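Homoaconitase large subunit (Methanocaldococcus jannaschii, PDB 4KP2) forms the iron-sulfur large subunit of a hydro-lyase that interconverts (R)-homocitrate, cis-homoaconitate and homoisocitrate in 2-oxosuberate biosynthesis. Local coordinates at residues E333-L338 against D369-A374; M291-A296 against S423-A428; T313-V318 against K345-I350; G397-S402 against N416-L421. All coordinates share one frame; numbering follows the deposited sequence.

Interaction 1. Residues E333-L338 against D369-A374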
loop_
_atom_site.group_PDB
_atom_site.type_symbol
_atom_site.label_atom_id
_atom_site.label_comp_id
_atom_site.label_asym_id
_atom_site.label_seq_id
_atom_site.Cartn_x
_atom_site.Cartn_y
_atom_site.Cartn_z
ATOM N N GLU A 333 -8.620 15.985 -10.113
ATOM C CA GLU A 333 -9.934 15.884 -10.737
ATOM C C GLU A 333 -10.829 14.926 -9.960
ATOM O O GLU A 333 -12.010 15.199 -9.742
ATOM C CB GLU A 333 -9.800 15.415 -12.188
ATOM C CG GLU A 333 -11.125 15.139 -12.891
ATOM C CD GLU A 333 -11.880 16.405 -13.254
ATOM O OE1 GLU A 333 -11.314 17.508 -13.103
ATOM O OE2 GLU A 333 -13.043 16.293 -13.697
ATOM N N ALA A 334 -10.257 13.801 -9.542
ATOM C CA ALA A 334 -10.998 12.797 -8.791
ATOM C C ALA A 334 -11.311 13.288 -7.383
ATOM O O ALA A 334 -12.383 13.010 -6.843
ATOM C CB ALA A 334 -10.219 11.493 -8.738
ATOM N N ALA A 335 -10.369 14.018 -6.794
ATOM C CA ALA A 335 -10.541 14.563 -5.453
ATOM C C ALA A 335 -11.629 15.628 -5.440
ATOM O O ALA A 335 -12.271 15.859 -4.417
ATOM C CB ALA A 335 -9.233 15.134 -4.940
ATOM N N LYS A 336 -11.826 16.275 -6.585
ATOM C CA LYS A 336 -12.853 17.297 -6.733
ATOM C C LYS A 336 -14.250 16.724 -6.510
ATOM O O LYS A 336 -15.075 17.329 -5.824
ATOM C CB LYS A 336 -12.760 17.935 -8.120
ATOM C CG LYS A 336 -13.917 18.854 -8.467
ATOM C CD LYS A 336 -13.738 19.431 -9.860
ATOM C CE LYS A 336 -14.945 20.257 -10.275
ATOM N NZ LYS A 336 -14.743 20.865 -11.623
ATOM N N TYR A 337 -14.509 15.557 -7.091
ATOM C CA TYR A 337 -15.803 14.902 -6.941
ATOM C C TYR A 337 -15.857 14.047 -5.678
ATOM O O TYR A 337 -16.927 13.591 -5.271
ATOM C CB TYR A 337 -16.117 14.047 -8.170
ATOM C CG TYR A 337 -16.456 14.850 -9.406
ATOM C CD1 TYR A 337 -17.760 15.254 -9.657
ATOM C CD2 TYR A 337 -15.472 15.205 -10.319
ATOM C CE1 TYR A 337 -18.077 15.988 -10.784
ATOM C CE2 TYR A 337 -15.780 15.940 -11.450
ATOM C CZ TYR A 337 -17.084 16.328 -11.676
ATOM O OH TYR A 337 -17.399 17.061 -12.798
ATOM N N LEU A 338 -14.700 13.831 -5.063
ATOM C CA LEU A 338 -14.615 13.031 -3.848
ATOM C C LEU A 338 -14.529 13.942 -2.633
ATOM O O LEU A 338 -14.464 13.478 -1.495
ATOM C CB LEU A 338 -13.389 12.122 -3.899
ATOM C CG LEU A 338 -13.561 10.707 -3.346
ATOM C CD1 LEU A 338 -14.378 9.861 -4.307
ATOM C CD2 LEU A 338 -12.208 10.074 -3.087
ATOM N N ASP A 369 -5.351 13.749 1.621
ATOM C CA ASP A 369 -6.231 13.885 2.778
ATOM C C ASP A 369 -7.688 13.644 2.398
ATOM O O ASP A 369 -8.413 12.945 3.103
ATOM C CB ASP A 369 -6.082 15.272 3.409
ATOM C CG ASP A 369 -4.666 15.555 3.865
ATOM O OD1 ASP A 369 -3.721 15.090 3.192
ATOM O OD2 ASP A 369 -4.499 16.241 4.896
ATOM N N ILE A 370 -8.102 14.219 1.276
ATOM C CA ILE A 370 -9.462 14.053 0.777
ATOM C C ILE A 370 -9.760 12.588 0.467
ATOM O O ILE A 370 -10.860 12.099 0.726
ATOM C CB ILE A 370 -9.700 14.904 -0.484
ATOM C CG1 ILE A 370 -9.374 16.372 -0.203
ATOM C CG2 ILE A 370 -11.134 14.759 -0.969
ATOM C CD1 ILE A 370 -9.559 17.277 -1.395
ATOM N N PHE A 371 -8.771 11.894 -0.087
ATOM C CA PHE A 371 -8.906 10.476 -0.394
ATOM C C PHE A 371 -9.086 9.652 0.875
ATOM O O PHE A 371 -9.997 8.831 0.970
ATOM C CB PHE A 371 -7.687 9.973 -1.171
ATOM C CG PHE A 371 -7.606 10.495 -2.575
ATOM C CD1 PHE A 371 -8.752 10.663 -3.333
ATOM C CD2 PHE A 371 -6.382 10.820 -3.137
ATOM C CE1 PHE A 371 -8.682 11.143 -4.627
ATOM C CE2 PHE A 371 -6.304 11.300 -4.431
ATOM C CZ PHE A 371 -7.454 11.463 -5.177
ATOM N N VAL A 372 -8.210 9.879 1.850
ATOM C CA VAL A 372 -8.244 9.134 3.103
ATOM C C VAL A 372 -9.511 9.434 3.900
ATOM O O VAL A 372 -10.100 8.535 4.502
ATOM C CB VAL A 372 -7.003 9.429 3.974
ATOM C CG1 VAL A 372 -7.004 8.550 5.215
ATOM C CG2 VAL A 372 -5.732 9.208 3.173
ATOM N N LYS A 373 -9.928 10.697 3.898
ATOM C CA LYS A 373 -11.168 11.096 4.561
ATOM C C LYS A 373 -12.359 10.371 3.948
ATOM O O LYS A 373 -13.267 9.935 4.656
ATOM C CB LYS A 373 -11.378 12.607 4.459
ATOM C CG LYS A 373 -10.480 13.429 5.368
ATOM C CD LYS A 373 -10.583 14.907 5.030
ATOM C CE LYS A 373 -9.589 15.732 5.832
ATOM N NZ LYS A 373 -9.865 15.666 7.294
ATOM N N ALA A 374 -12.343 10.241 2.625
ATOM C CA ALA A 374 -13.411 9.552 1.912
ATOM C C ALA A 374 -13.368 8.053 2.186
ATOM O O ALA A 374 -14.376 7.360 2.047
ATOM C CB ALA A 374 -13.317 9.825 0.422
#

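Interaction 2. Residues M291-A296 against S423-A428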
loop_
_atom_site.group_PDB
_atom_site.type_symbol
_atom_site.label_atom_id
_atom_site.label_comp_id
_atom_site.label_asym_id
_atom_site.label_seq_id
_atom_site.Cartn_x
_atom_site.Cartn_y
_atom_site.Cartn_z
ATOM N N MET A 291 -19.854 14.499 -27.987
ATOM C CA MET A 291 -19.560 13.135 -27.571
ATOM C C MET A 291 -19.768 12.960 -26.073
ATOM O O MET A 291 -19.381 13.818 -25.279
ATOM C CB MET A 291 -18.121 12.770 -27.939
ATOM C CG MET A 291 -17.729 11.346 -27.582
ATOM S SD MET A 291 -15.959 11.054 -27.745
ATOM C CE MET A 291 -15.319 12.157 -26.486
ATOM N N GLU A 292 -20.383 11.846 -25.690
ATOM C CA GLU A 292 -20.566 11.522 -24.282
ATOM C C GLU A 292 -19.268 10.987 -23.694
ATOM O O GLU A 292 -18.311 10.718 -24.421
ATOM C CB GLU A 292 -21.673 10.480 -24.103
ATOM C CG GLU A 292 -23.041 10.921 -24.593
ATOM C CD GLU A 292 -24.132 9.927 -24.236
ATOM O OE1 GLU A 292 -24.647 9.251 -25.151
ATOM O OE2 GLU A 292 -24.472 9.821 -23.039
ATOM N N GLU A 293 -19.238 10.834 -22.374
ATOM C CA GLU A 293 -18.087 10.246 -21.703
ATOM C C GLU A 293 -18.029 8.744 -21.961
ATOM O O GLU A 293 -19.050 8.113 -22.233
ATOM C CB GLU A 293 -18.121 10.555 -20.206
ATOM C CG GLU A 293 -17.624 11.951 -19.864
ATOM C CD GLU A 293 -18.329 12.544 -18.664
ATOM O OE1 GLU A 293 -19.521 12.889 -18.791
ATOM O OE2 GLU A 293 -17.693 12.665 -17.596
ATOM N N GLN A 294 -16.833 8.172 -21.874
ATOM C CA GLN A 294 -16.613 6.804 -22.329
ATOM C C GLN A 294 -16.220 5.831 -21.215
ATOM O O GLN A 294 -15.302 6.095 -20.439
ATOM C CB GLN A 294 -15.555 6.789 -23.435
ATOM C CG GLN A 294 -15.838 7.754 -24.580
ATOM C CD GLN A 294 -17.099 7.408 -25.347
ATOM O OE1 GLN A 294 -17.131 6.445 -26.115
ATOM N NE2 GLN A 294 -18.148 8.196 -25.144
ATOM N N VAL A 295 -16.928 4.706 -21.149
ATOM C CA VAL A 295 -16.609 3.624 -20.221
ATOM C C VAL A 295 -16.511 2.278 -20.945
ATOM O O VAL A 295 -17.493 1.800 -21.514
ATOM C CB VAL A 295 -17.666 3.508 -19.108
ATOM C CG1 VAL A 295 -17.413 2.266 -18.262
ATOM C CG2 VAL A 295 -17.671 4.761 -18.247
ATOM N N ALA A 296 -15.329 1.670 -20.914
ATOM C CA ALA A 296 -15.103 0.395 -21.593
ATOM C C ALA A 296 -15.628 -0.791 -20.788
ATOM O O ALA A 296 -15.348 -0.915 -19.596
ATOM C CB ALA A 296 -13.626 0.213 -21.906
ATOM N N SER A 423 -12.562 7.235 -16.808
ATOM C CA SER A 423 -11.733 8.362 -16.398
ATOM C C SER A 423 -11.737 8.490 -14.877
ATOM O O SER A 423 -12.650 7.990 -14.219
ATOM C CB SER A 423 -12.249 9.654 -17.036
ATOM O OG SER A 423 -13.533 9.992 -16.542
ATOM N N PRO A 424 -10.708 9.148 -14.312
ATOM C CA PRO A 424 -10.650 9.395 -12.866
ATOM C C PRO A 424 -11.891 10.126 -12.364
ATOM O O PRO A 424 -12.327 9.893 -11.237
ATOM C CB PRO A 424 -9.427 10.298 -12.719
ATOM C CG PRO A 424 -8.558 9.925 -13.853
ATOM C CD PRO A 424 -9.479 9.597 -14.992
ATOM N N LYS A 425 -12.439 11.005 -13.198
ATOM C CA LYS A 425 -13.668 11.717 -12.873
ATOM C C LYS A 425 -14.810 10.741 -12.617
ATOM O O LYS A 425 -15.416 10.749 -11.546
ATOM C CB LYS A 425 -14.043 12.664 -14.011
ATOM C CG LYS A 425 -15.416 13.294 -13.864
ATOM C CD LYS A 425 -15.800 14.047 -15.127
ATOM C CE LYS A 425 -17.208 14.609 -15.034
ATOM N NZ LYS A 425 -17.636 15.232 -16.319
ATOM N N ILE A 426 -15.091 9.899 -13.607
ATOM C CA ILE A 426 -16.157 8.909 -13.502
ATOM C C ILE A 426 -15.846 7.879 -12.420
ATOM O O ILE A 426 -16.742 7.416 -11.714
ATOM C CB ILE A 426 -16.384 8.195 -14.851
ATOM C CG1 ILE A 426 -16.648 9.218 -15.956
ATOM C CG2 ILE A 426 -17.542 7.212 -14.756
ATOM C CD1 ILE A 426 -16.895 8.600 -17.313
ATOM N N ALA A 427 -14.569 7.534 -12.290
ATOM C CA ALA A 427 -14.133 6.568 -11.287
ATOM C C ALA A 427 -14.422 7.066 -9.876
ATOM O O ALA A 427 -14.866 6.305 -9.016
ATOM C CB ALA A 427 -12.651 6.266 -11.451
ATOM N N ALA A 428 -14.171 8.349 -9.644
ATOM C CA ALA A 428 -14.414 8.951 -8.339
ATOM C C ALA A 428 -15.906 9.030 -8.036
ATOM O O ALA A 428 -16.343 8.688 -6.939
ATOM C CB ALA A 428 -13.783 10.333 -8.267
#

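Interaction 3. Residues T313-V318 against K345-I350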
loop_
_atom_site.group_PDB
_atom_site.type_symbol
_atom_site.label_atom_id
_atom_site.label_comp_id
_atom_site.label_asym_id
_atom_site.label_seq_id
_atom_site.Cartn_x
_atom_site.Cartn_y
_atom_site.Cartn_z
ATOM N N THR A 313 -24.676 0.355 -13.537
ATOM C CA THR A 313 -23.914 -0.872 -13.340
ATOM C C THR A 313 -23.278 -0.907 -11.955
ATOM O O THR A 313 -22.505 -0.021 -11.593
ATOM C CB THR A 313 -22.812 -1.027 -14.403
ATOM O OG1 THR A 313 -23.395 -0.974 -15.711
ATOM C CG2 THR A 313 -22.085 -2.351 -14.229
ATOM N N GLU A 314 -23.610 -1.938 -11.187
ATOM C CA GLU A 314 -23.082 -2.089 -9.837
ATOM C C GLU A 314 -21.590 -2.400 -9.845
ATOM O O GLU A 314 -21.147 -3.342 -10.503
ATOM C CB GLU A 314 -23.834 -3.190 -9.088
ATOM C CG GLU A 314 -23.258 -3.499 -7.716
ATOM C CD GLU A 314 -23.876 -4.731 -7.088
ATOM O OE1 GLU A 314 -24.841 -5.274 -7.669
ATOM O OE2 GLU A 314 -23.397 -5.157 -6.016
ATOM N N ILE A 315 -20.821 -1.604 -9.110
ATOM C CA ILE A 315 -19.391 -1.846 -8.960
ATOM C C ILE A 315 -19.038 -2.176 -7.513
ATOM O O ILE A 315 -19.682 -1.695 -6.581
ATOM C CB ILE A 315 -18.549 -0.650 -9.458
ATOM C CG1 ILE A 315 -19.138 0.674 -8.965
ATOM C CG2 ILE A 315 -18.475 -0.648 -10.974
ATOM C CD1 ILE A 315 -18.556 1.164 -7.657
ATOM N N ASN A 316 -18.013 -3.001 -7.331
ATOM C CA ASN A 316 -17.604 -3.426 -5.998
ATOM C C ASN A 316 -16.242 -2.870 -5.602
ATOM O O ASN A 316 -15.866 -2.906 -4.430
ATOM C CB ASN A 316 -17.595 -4.952 -5.906
ATOM C CG ASN A 316 -18.879 -5.575 -6.416
ATOM O OD1 ASN A 316 -18.864 -6.365 -7.360
ATOM N ND2 ASN A 316 -19.998 -5.220 -5.794
ATOM N N GLN A 317 -15.505 -2.360 -6.582
ATOM C CA GLN A 317 -14.183 -1.797 -6.333
ATOM C C GLN A 317 -13.846 -0.738 -7.377
ATOM O O GLN A 317 -14.258 -0.838 -8.530
ATOM C CB GLN A 317 -13.123 -2.903 -6.334
ATOM C CG GLN A 317 -11.728 -2.438 -5.938
ATOM C CD GLN A 317 -10.711 -3.560 -5.943
ATOM O OE1 GLN A 317 -10.447 -4.179 -4.913
ATOM N NE2 GLN A 317 -10.128 -3.825 -7.106
ATOM N N VAL A 318 -13.108 0.286 -6.965
ATOM C CA VAL A 318 -12.677 1.331 -7.886
ATOM C C VAL A 318 -11.196 1.627 -7.702
ATOM O O VAL A 318 -10.749 1.929 -6.598
ATOM C CB VAL A 318 -13.473 2.635 -7.688
ATOM C CG1 VAL A 318 -12.911 3.737 -8.571
ATOM C CG2 VAL A 318 -14.949 2.413 -7.984
ATOM N N LYS A 345 -20.628 2.300 0.692
ATOM C CA LYS A 345 -20.318 1.208 1.612
ATOM C C LYS A 345 -19.842 -0.082 0.943
ATOM O O LYS A 345 -18.870 -0.695 1.385
ATOM C CB LYS A 345 -21.525 0.912 2.506
ATOM C CG LYS A 345 -21.297 -0.207 3.508
ATOM C CD LYS A 345 -22.538 -0.453 4.348
ATOM C CE LYS A 345 -23.737 -0.788 3.474
ATOM N NZ LYS A 345 -23.498 -1.999 2.640
ATOM N N ASP A 346 -20.525 -0.487 -0.121
ATOM C CA ASP A 346 -20.255 -1.775 -0.753
ATOM C C ASP A 346 -19.134 -1.730 -1.790
ATOM O O ASP A 346 -18.937 -2.688 -2.537
ATOM C CB ASP A 346 -21.533 -2.337 -1.379
ATOM C CG ASP A 346 -22.597 -2.649 -0.347
ATOM O OD1 ASP A 346 -22.248 -3.199 0.720
ATOM O OD2 ASP A 346 -23.780 -2.339 -0.599
ATOM N N VAL A 347 -18.400 -0.624 -1.829
ATOM C CA VAL A 347 -17.282 -0.487 -2.758
ATOM C C VAL A 347 -16.027 0.044 -2.068
ATOM O O VAL A 347 -16.075 1.027 -1.329
ATOM C CB VAL A 347 -17.651 0.397 -3.975
ATOM C CG1 VAL A 347 -18.685 1.428 -3.586
ATOM C CG2 VAL A 347 -16.412 1.059 -4.572
ATOM N N LYS A 348 -14.906 -0.630 -2.308
ATOM C CA LYS A 348 -13.622 -0.225 -1.754
ATOM C C LYS A 348 -12.814 0.566 -2.780
ATOM O O LYS A 348 -12.602 0.111 -3.903
ATOM C CB LYS A 348 -12.841 -1.450 -1.278
ATOM C CG LYS A 348 -12.889 -2.620 -2.245
ATOM C CD LYS A 348 -12.435 -3.907 -1.581
ATOM C CE LYS A 348 -12.623 -5.093 -2.510
ATOM N NZ LYS A 348 -12.325 -6.380 -1.830
ATOM N N LEU A 349 -12.372 1.756 -2.388
ATOM C CA LEU A 349 -11.627 2.629 -3.288
ATOM C C LEU A 349 -10.123 2.520 -3.064
ATOM O O LEU A 349 -9.643 2.613 -1.934
ATOM C CB LEU A 349 -12.079 4.080 -3.115
ATOM C CG LEU A 349 -11.311 5.134 -3.911
ATOM C CD1 LEU A 349 -11.398 4.856 -5.400
ATOM C CD2 LEU A 349 -11.841 6.520 -3.596
ATOM N N ILE A 350 -9.383 2.323 -4.151
ATOM C CA ILE A 350 -7.930 2.223 -4.087
ATOM C C ILE A 350 -7.279 3.336 -4.901
ATOM O O ILE A 350 -7.543 3.477 -6.094
ATOM C CB ILE A 350 -7.439 0.864 -4.613
ATOM C CG1 ILE A 350 -8.086 -0.277 -3.824
ATOM C CG2 ILE A 350 -5.924 0.778 -4.537
ATOM C CD1 ILE A 350 -7.698 -1.651 -4.317
#

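Interaction 4. Residues G397-S402 against N416-L421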
loop_
_atom_site.group_PDB
_atom_site.type_symbol
_atom_site.label_atom_id
_atom_site.label_comp_id
_atom_site.label_asym_id
_atom_site.label_seq_id
_atom_site.Cartn_x
_atom_site.Cartn_y
_atom_site.Cartn_z
ATOM N N GLY A 397 -17.207 -12.862 -9.436
ATOM C CA GLY A 397 -18.418 -12.078 -9.591
ATOM C C GLY A 397 -18.245 -10.642 -9.139
ATOM O O GLY A 397 -19.203 -9.870 -9.110
ATOM N N GLU A 398 -17.016 -10.282 -8.787
ATOM C CA GLU A 398 -16.722 -8.941 -8.301
ATOM C C GLU A 398 -16.351 -8.009 -9.452
ATOM O O GLU A 398 -15.582 -8.379 -10.341
ATOM C CB GLU A 398 -15.604 -8.990 -7.260
ATOM C CG GLU A 398 -15.398 -7.692 -6.505
ATOM C CD GLU A 398 -14.641 -7.893 -5.209
ATOM O OE1 GLU A 398 -14.204 -9.032 -4.945
ATOM O OE2 GLU A 398 -14.490 -6.912 -4.451
ATOM N N ILE A 399 -16.903 -6.799 -9.429
ATOM C CA ILE A 399 -16.701 -5.838 -10.508
ATOM C C ILE A 399 -15.824 -4.667 -10.073
ATOM O O ILE A 399 -16.014 -4.101 -8.996
ATOM C CB ILE A 399 -18.052 -5.300 -11.028
ATOM C CG1 ILE A 399 -18.897 -6.440 -11.596
ATOM C CG2 ILE A 399 -17.838 -4.229 -12.084
ATOM C CD1 ILE A 399 -20.202 -5.985 -12.207
ATOM N N CYS A 400 -14.862 -4.307 -10.918
ATOM C CA CYS A 400 -13.969 -3.191 -10.633
ATOM C C CYS A 400 -13.969 -2.142 -11.740
ATOM O O CYS A 400 -13.879 -2.469 -12.921
ATOM C CB CYS A 400 -12.542 -3.691 -10.399
ATOM S SG CYS A 400 -11.310 -2.377 -10.245
ATOM N N LEU A 401 -14.073 -0.877 -11.344
ATOM C CA LEU A 401 -13.946 0.234 -12.278
ATOM C C LEU A 401 -12.560 0.847 -12.137
ATOM O O LEU A 401 -12.239 1.443 -11.109
ATOM C CB LEU A 401 -15.016 1.291 -12.012
ATOM C CG LEU A 401 -14.949 2.530 -12.907
ATOM C CD1 LEU A 401 -15.167 2.155 -14.362
ATOM C CD2 LEU A 401 -15.962 3.570 -12.467
ATOM N N SER A 402 -11.740 0.699 -13.171
ATOM C CA SER A 402 -10.346 1.121 -13.094
ATOM C C SER A 402 -9.988 2.210 -14.101
ATOM O O SER A 402 -10.673 2.396 -15.106
ATOM C CB SER A 402 -9.420 -0.082 -13.284
ATOM O OG SER A 402 -8.062 0.314 -13.235
ATOM N N ASN A 416 -13.760 -15.178 -13.302
ATOM C CA ASN A 416 -15.151 -14.769 -13.443
ATOM C C ASN A 416 -15.404 -13.378 -12.871
ATOM O O ASN A 416 -16.537 -13.030 -12.542
ATOM C CB ASN A 416 -16.082 -15.792 -12.791
ATOM C CG ASN A 416 -15.968 -17.166 -13.421
ATOM O OD1 ASN A 416 -15.705 -17.293 -14.617
ATOM N ND2 ASN A 416 -16.166 -18.204 -12.616
ATOM N N SER A 417 -14.339 -12.591 -12.755
ATOM C CA SER A 417 -14.450 -11.217 -12.280
ATOM C C SER A 417 -14.603 -10.262 -13.459
ATOM O O SER A 417 -14.360 -10.637 -14.606
ATOM C CB SER A 417 -13.229 -10.837 -11.443
ATOM O OG SER A 417 -12.029 -11.023 -12.173
ATOM N N TYR A 418 -15.006 -9.028 -13.175
ATOM C CA TYR A 418 -15.284 -8.062 -14.231
ATOM C C TYR A 418 -14.561 -6.738 -14.016
ATOM O O TYR A 418 -14.405 -6.278 -12.884
ATOM C CB TYR A 418 -16.789 -7.826 -14.350
ATOM C CG TYR A 418 -17.583 -9.093 -14.569
ATOM C CD1 TYR A 418 -17.801 -9.587 -15.849
ATOM C CD2 TYR A 418 -18.112 -9.799 -13.496
ATOM C CE1 TYR A 418 -18.526 -10.746 -16.053
ATOM C CE2 TYR A 418 -18.838 -10.957 -13.689
ATOM C CZ TYR A 418 -19.041 -11.426 -14.969
ATOM O OH TYR A 418 -19.764 -12.580 -15.164
ATOM N N ILE A 419 -14.127 -6.131 -15.116
ATOM C CA ILE A 419 -13.403 -4.865 -15.072
ATOM C C ILE A 419 -14.027 -3.850 -16.025
ATOM O O ILE A 419 -14.401 -4.190 -17.145
ATOM C CB ILE A 419 -11.920 -5.055 -15.450
ATOM C CG1 ILE A 419 -11.267 -6.107 -14.553
ATOM C CG2 ILE A 419 -11.160 -3.736 -15.363
ATOM C CD1 ILE A 419 -9.819 -6.368 -14.886
ATOM N N TYR A 420 -14.144 -2.607 -15.573
ATOM C CA TYR A 420 -14.607 -1.520 -16.427
ATOM C C TYR A 420 -13.567 -0.405 -16.449
ATOM O O TYR A 420 -12.980 -0.073 -15.418
ATOM C CB TYR A 420 -15.950 -0.978 -15.936
ATOM C CG TYR A 420 -17.127 -1.895 -16.184
ATOM C CD1 TYR A 420 -17.334 -3.020 -15.399
ATOM C CD2 TYR A 420 -18.039 -1.626 -17.197
ATOM C CE1 TYR A 420 -18.411 -3.857 -15.619
ATOM C CE2 TYR A 420 -19.120 -2.458 -17.425
ATOM C CZ TYR A 420 -19.300 -3.573 -16.632
ATOM O OH TYR A 420 -20.373 -4.407 -16.851
ATOM N N LEU A 421 -13.337 0.167 -17.625
ATOM C CA LEU A 421 -12.342 1.225 -17.778
ATOM C C LEU A 421 -13.004 2.584 -17.972
ATOM O O LEU A 421 -13.929 2.720 -18.771
ATOM C CB LEU A 421 -11.422 0.924 -18.961
ATOM C CG LEU A 421 -10.640 -0.387 -18.905
ATOM C CD1 LEU A 421 -9.819 -0.570 -20.170
ATOM C CD2 LEU A 421 -9.748 -0.420 -17.676
#

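Interaction 1. Residues E333-L338 against D369-A374
L338 and F371 meet at about a right angle. Methyl CD2 of the leucine comes to the edge of the phenyl ring, in its plane, and lies 3.5 Å from CD1 of F371. The same CD2 of L338 packs 3.7 Å from CB of A374, so a single leucine branch touches two residues of the facing helix. Further back along helix 328-338, CE1 of F371 reaches the chain itself, 4.0 Å from both N and CB of A335. A334 and A335 suit this place because their short side chains let the ring come close to the main chain. I370 meets the carbonyl ends of A335 and L338: its CG2 lies 3.6 Å from L338 O and 3.8 Å from A335 O, while CD1 touches CB of A335. That reach follows from a CG2 set opposite the backbone N, with CG1 turned beside the N (chi1 -55°). Small residues at A335 and A374 and branched ones at L338 and I370 interlock between axes that pass 9.5 Å apart at 43°. Beneath them lies one face of the parallel sheet, with L338 resting on L349 of strand 348-351 and F371 on V351 and I378. Helix 424-433 lies against helix 328-338, with V432 meeting L338, and the second subunit covers the far side of helix 367-374, where its L360 packs on V372.

Interaction 2. Residues M291-A296 against S423-A428
K425 and E293 form a salt bridge, with NZ of the lysine 2.9 Å from OE2 of the glutamate. The ammonium approaches from above the carboxylate plane, 44° out of it, and the two side chains run at about a right angle. K425 gets there as a fully extended chain, its CG opposite the backbone N (chi1 171°), which lets a residue of the helix's first turn span the gap to the neighbouring segment. The glutamate is shared: its OE1 accepts a hydrogen bond from N438, and the lysine has a second, weak partner in the N186 carbonyl. An alanine in place of E293 would probably leave the K425 ammonium without this carboxylate partner and the N438 amide without its acceptor. Beside the bridge the contact turns apolar. CD1 of I426 packs 3.7 Å from CB of E293 and 4.0 Å from CG2 of V295, so the isoleucine tip fills the angle between a glutamate stem and a valine branch. S423 caps the helix that carries K425 and I426: its OG accepts a weak but nearly straight bond from I426 N, 3.3 Å long. This is a serine N-cap, followed by P424, whose lack of an N-H costs nothing in the first turn. The arrangement is that of a capped helix start, here helix 424-433, tied by an ion pair whose glutamate is buried and by an isoleucine to the segment leading into the small antiparallel pair 294-296 and 304-306.

Interaction 3. Residues T313-V318 against K345-I350
V318 and K348 stand at the centre of a run of backbone hydrogen bonds between two parallel strands. K348 N donates to N316 O at 3.3 Å, V318 N to K348 O at 3.1 Å, and I350 N to V318 O at 2.8 Å, the last almost straight. Weaker CA-H...O contacts support them; N316 O receives one from CA of V347 as well as the N-H of K348. The apolar contacts join I315, V318, V347 and L349. CG2 of V347 lies 3.8 Å from CD1 of I315 and 4.0 Å from CG2 of V318, while CD1 of L349 packs 3.7 Å from CG1 of V318. On the opposite face Q317, extended, crosses K348 obliquely, its CG opposite the backbone N (chi1 -174°). That brings OE1 of Q317 3.4 Å from CE of K348 and close to CD1 of I350, while its NE2 donates to the carbonyl of G392. With a leucine in place of Q317, G392 O would probably lose its donor, and the oxygen beside CE of K348 and CD1 of I350 would be gone. Branched aliphatics V318 and L349 suit the face under helix 424-433, where A427 meets V318; glutamine and long lysine suit the other, where P87 of the second subunit packs on K348. The parallel strands of the beta-alpha-beta unit 317-320, 328-338, 348-351 thus join an aliphatic face to one meeting the second subunit's prolines.

Interaction 4. Residues G397-S402 against N416-L421
Y420 O is met by three groups of the neighbouring strand. S402 N donates to it at 2.7 Å, nearly in line with the carbonyl bond, CA of L401 makes a CA-H...O contact at 3.3 Å, and CD1 of L401 touches it at the same 3.3 Å. C400 O is held in a similar way, by Y420 N at 2.7 Å and by CA of I419. Further back, C400 N donates to Y418 O and Y418 N to E398 O, which gives the alternating pattern of a parallel pair. The pairing opens at G397, whose N bonds to N416 O and whose CA lies at the edge of the Y418 ring; its positive phi (84°) is one that glycine adopts easily. I399, L401, Y418 and Y420 share a face. CG2 of I399 lies obliquely to the Y420 ring, 3.6 Å from both CD1 and CE1, and CG1 of I399 packs 3.7 Å from CB of Y418. L401, with CG opposite its N (chi1 178°), lays CD1 against CB of Y420 at about a right angle. Beta-branched and aromatic residues suit these strands, one isoleucine offering a separate branch to each tyrosine. On the other face OG of S402 and OG1 of T404 share a hydrogen bond, and the S402 side chain is about 7 Å from that of C386, a predicted cluster ligand. Strand 399-402 lies between 317-320 and 418-421. The latter, outermost in the sheet within this chain, is bordered by strand 294-296: Y420 packs on V295, and L421 shares a backbone bond with A296.

In the fold
Interactions 3 and 4 hold the same parallel sheet, in which strands 317-320 and 399-402 are neighbours, so both depend on backbone hydrogen bonds with side chains set on alternating faces. Interaction 1 is a buried helix pair on one face of that sheet, purely apolar, and it meets interaction 3 where L338 touches L349. Interaction 2 is also buried but relies on an ion pair; its helix follows strand 418-421 of interaction 4 and packs on helix 328-338 of interaction 1. Interaction 4 is the most exposed of the four, partly buried at the sheet's edge. Interactions 1 and 3 both touch the second subunit, whereas interactions 2 and 4 do not.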